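Local atomic coordinates of putative phosphomannomutase (Thermus thermophilus, PDB entry 1TUO), a protein that probably moves a phosphate group between positions on a sugar phosphate, as a magnesium-dependent mutase of the phosphohexose mutase family. Residues Ile441-Gln446 / Arg452-Glu457. Sequence-based numbering, arbitrary orientation.
Sequences IYVEAQ and RALLEE
Glu456 OE2 accepts two N-H groups of Arg452 on the outer side of a helix whose inner side sets Leu454 and Leu455 against Val443 of the neighbouring strand. The bond from Arg452 NE to Glu456 OE2 (2.9 Å, 164° at the hydrogen) lies in the guanidinium plane and meets the anti side of the carboxylate; that from Arg452 NH2 is weak. Across the contact everything is apolar. Val443 straddles two successive leucines, a spread set by chi1 of 173°, which turns CG1 away from the backbone N: CG1 reaches Leu454 CD1 at 3.7 Å, while CG2 presses on Leu455 CD2 at 3.4 Å, a close approach for two methyl carbons. The same Leu455 CD2 touches Ile441 CG2 at 3.5 Å, so two residues meet this one methyl from the strand side. Ala445 CB adds a looser contact to Leu454 CD1 at 4.0 Å. Cutting Val443 back to an alanine is likely to open a gap where its two methyls now pack against Leu454 CD1 and Leu455 CD2. Tyr442 and Glu444 point away from the helix; Glu444 OE2 is hydrogen-bonded to Thr294 OG1 and His381 ND1. Strand 440-445 pairs with strands 382-386 and 426-431, and the axes of 441-445 and 452-457 run roughly antiparallel (146°), a helix packed on an antiparallel sheet, as in the TBP-like C-terminal domain of phosphohexose mutases.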
loop_
_atom_site.group_PDB
_atom_site.type_symbol
_atom_site.label_atom_id
_atom_site.label_comp_id
_atom_site.label_asym_id
_atom_site.label_seq_id
_atom_site.Cartn_x
_atom_site.Cartn_y
_atom_site.Cartn_z
ATOM N N ILE A 441 10.130 16.261 -5.107
ATOM C CA ILE A 441 10.849 16.767 -3.952
ATOM C C ILE A 441 10.093 16.408 -2.678
ATOM O O ILE A 441 8.928 16.773 -2.505
ATOM C CB ILE A 441 11.032 18.303 -4.042
ATOM C CG1 ILE A 441 11.777 18.655 -5.337
ATOM C CG2 ILE A 441 11.808 18.811 -2.840
ATOM C CD1 ILE A 441 12.061 20.144 -5.520
ATOM N N TYR A 442 10.762 15.665 -1.803
ATOM C CA TYR A 442 10.183 15.246 -0.530
ATOM C C TYR A 442 10.880 16.052 0.554
ATOM O O TYR A 442 12.107 16.139 0.569
ATOM C CB TYR A 442 10.445 13.758 -0.261
ATOM C CG TYR A 442 10.142 12.820 -1.408
ATOM C CD1 TYR A 442 10.917 12.833 -2.567
ATOM C CD2 TYR A 442 9.103 11.892 -1.320
ATOM C CE1 TYR A 442 10.671 11.946 -3.608
ATOM C CE2 TYR A 442 8.849 10.999 -2.357
ATOM C CZ TYR A 442 9.640 11.033 -3.497
ATOM O OH TYR A 442 9.405 10.147 -4.522
ATOM N N VAL A 443 10.109 16.643 1.460
ATOM C CA VAL A 443 10.706 17.431 2.523
ATOM C C VAL A 443 10.131 17.134 3.893
ATOM O O VAL A 443 8.913 17.055 4.070
ATOM C CB VAL A 443 10.549 18.963 2.274
ATOM C CG1 VAL A 443 11.037 19.745 3.484
ATOM C CG2 VAL A 443 11.351 19.381 1.043
ATOM N N GLU A 444 11.032 16.942 4.854
ATOM C CA GLU A 444 10.647 16.740 6.237
ATOM C C GLU A 444 11.404 17.784 7.046
ATOM O O GLU A 444 12.610 17.981 6.855
ATOM C CB GLU A 444 11.019 15.344 6.750
ATOM C CG GLU A 444 10.734 15.214 8.241
ATOM C CD GLU A 444 10.828 13.796 8.755
ATOM O OE1 GLU A 444 11.759 13.072 8.342
ATOM O OE2 GLU A 444 9.976 13.418 9.588
ATOM N N ALA A 445 10.690 18.464 7.937
ATOM C CA ALA A 445 11.290 19.482 8.789
ATOM C C ALA A 445 10.495 19.574 10.088
ATOM O O ALA A 445 9.479 18.896 10.250
ATOM C CB ALA A 445 11.308 20.832 8.071
ATOM N N GLN A 446 10.951 20.426 11.000
ATOM C CA GLN A 446 10.305 20.582 12.298
ATOM C C GLN A 446 8.939 21.266 12.286
ATOM O O GLN A 446 8.136 21.055 13.191
ATOM C CB GLN A 446 11.237 21.333 13.250
ATOM C CG GLN A 446 11.202 20.826 14.685
ATOM C CD GLN A 446 11.853 19.456 14.847
ATOM O OE1 GLN A 446 11.901 18.904 15.949
ATOM N NE2 GLN A 446 12.360 18.905 13.747
ATOM N N ARG A 452 7.484 24.340 3.967
ATOM C CA ARG A 452 7.106 25.161 2.817
ATOM C C ARG A 452 8.253 26.041 2.323
ATOM O O ARG A 452 8.455 26.177 1.112
ATOM C CB ARG A 452 5.886 26.032 3.150
ATOM C CG ARG A 452 5.457 26.975 2.017
ATOM C CD ARG A 452 5.127 26.222 0.726
ATOM N NE ARG A 452 4.728 27.120 -0.364
ATOM C CZ ARG A 452 3.574 27.781 -0.416
ATOM N NH1 ARG A 452 2.681 27.653 0.556
ATOM N NH2 ARG A 452 3.317 28.586 -1.442
ATOM N N ALA A 453 9.004 26.635 3.248
ATOM C CA ALA A 453 10.131 27.488 2.871
ATOM C C ALA A 453 11.173 26.654 2.119
ATOM O O ALA A 453 11.660 27.047 1.057
ATOM C CB ALA A 453 10.759 28.117 4.116
ATOM N N LEU A 454 11.503 25.487 2.667
ATOM C CA LEU A 454 12.477 24.611 2.025
ATOM C C LEU A 454 12.076 24.259 0.602
ATOM O O LEU A 454 12.903 24.299 -0.310
ATOM C CB LEU A 454 12.652 23.325 2.834
ATOM C CG LEU A 454 13.463 23.489 4.117
ATOM C CD1 LEU A 454 13.383 22.218 4.952
ATOM C CD2 LEU A 454 14.905 23.814 3.757
ATOM N N LEU A 455 10.811 23.905 0.412
ATOM C CA LEU A 455 10.323 23.553 -0.911
ATOM C C LEU A 455 10.427 24.742 -1.858
ATOM O O LEU A 455 10.756 24.580 -3.030
ATOM C CB LEU A 455 8.875 23.066 -0.836
ATOM C CG LEU A 455 8.669 21.639 -0.312
ATOM C CD1 LEU A 455 7.195 21.366 -0.076
ATOM C CD2 LEU A 455 9.235 20.650 -1.319
ATOM N N GLU A 456 10.153 25.938 -1.347
ATOM C CA GLU A 456 10.232 27.140 -2.173
ATOM C C GLU A 456 11.656 27.432 -2.639
ATOM O O GLU A 456 11.866 27.858 -3.775
ATOM C CB GLU A 456 9.691 28.352 -1.405
ATOM C CG GLU A 456 8.175 28.384 -1.244
ATOM C CD GLU A 456 7.447 28.492 -2.573
ATOM O OE1 GLU A 456 7.976 29.156 -3.490
ATOM O OE2 GLU A 456 6.339 27.925 -2.696
ATOM N N GLU A 457 12.633 27.217 -1.765
ATOM C CA GLU A 457 14.025 27.471 -2.120
ATOM C C GLU A 457 14.595 26.304 -2.927
ATOM O O GLU A 457 15.385 26.502 -3.849
ATOM C CB GLU A 457 14.872 27.682 -0.862
ATOM C CG GLU A 457 14.399 28.801 0.065
ATOM C CD GLU A 457 14.505 30.187 -0.553
ATOM O OE1 GLU A 457 14.337 31.174 0.193
ATOM O OE2 GLU A 457 14.750 30.293 -1.773
#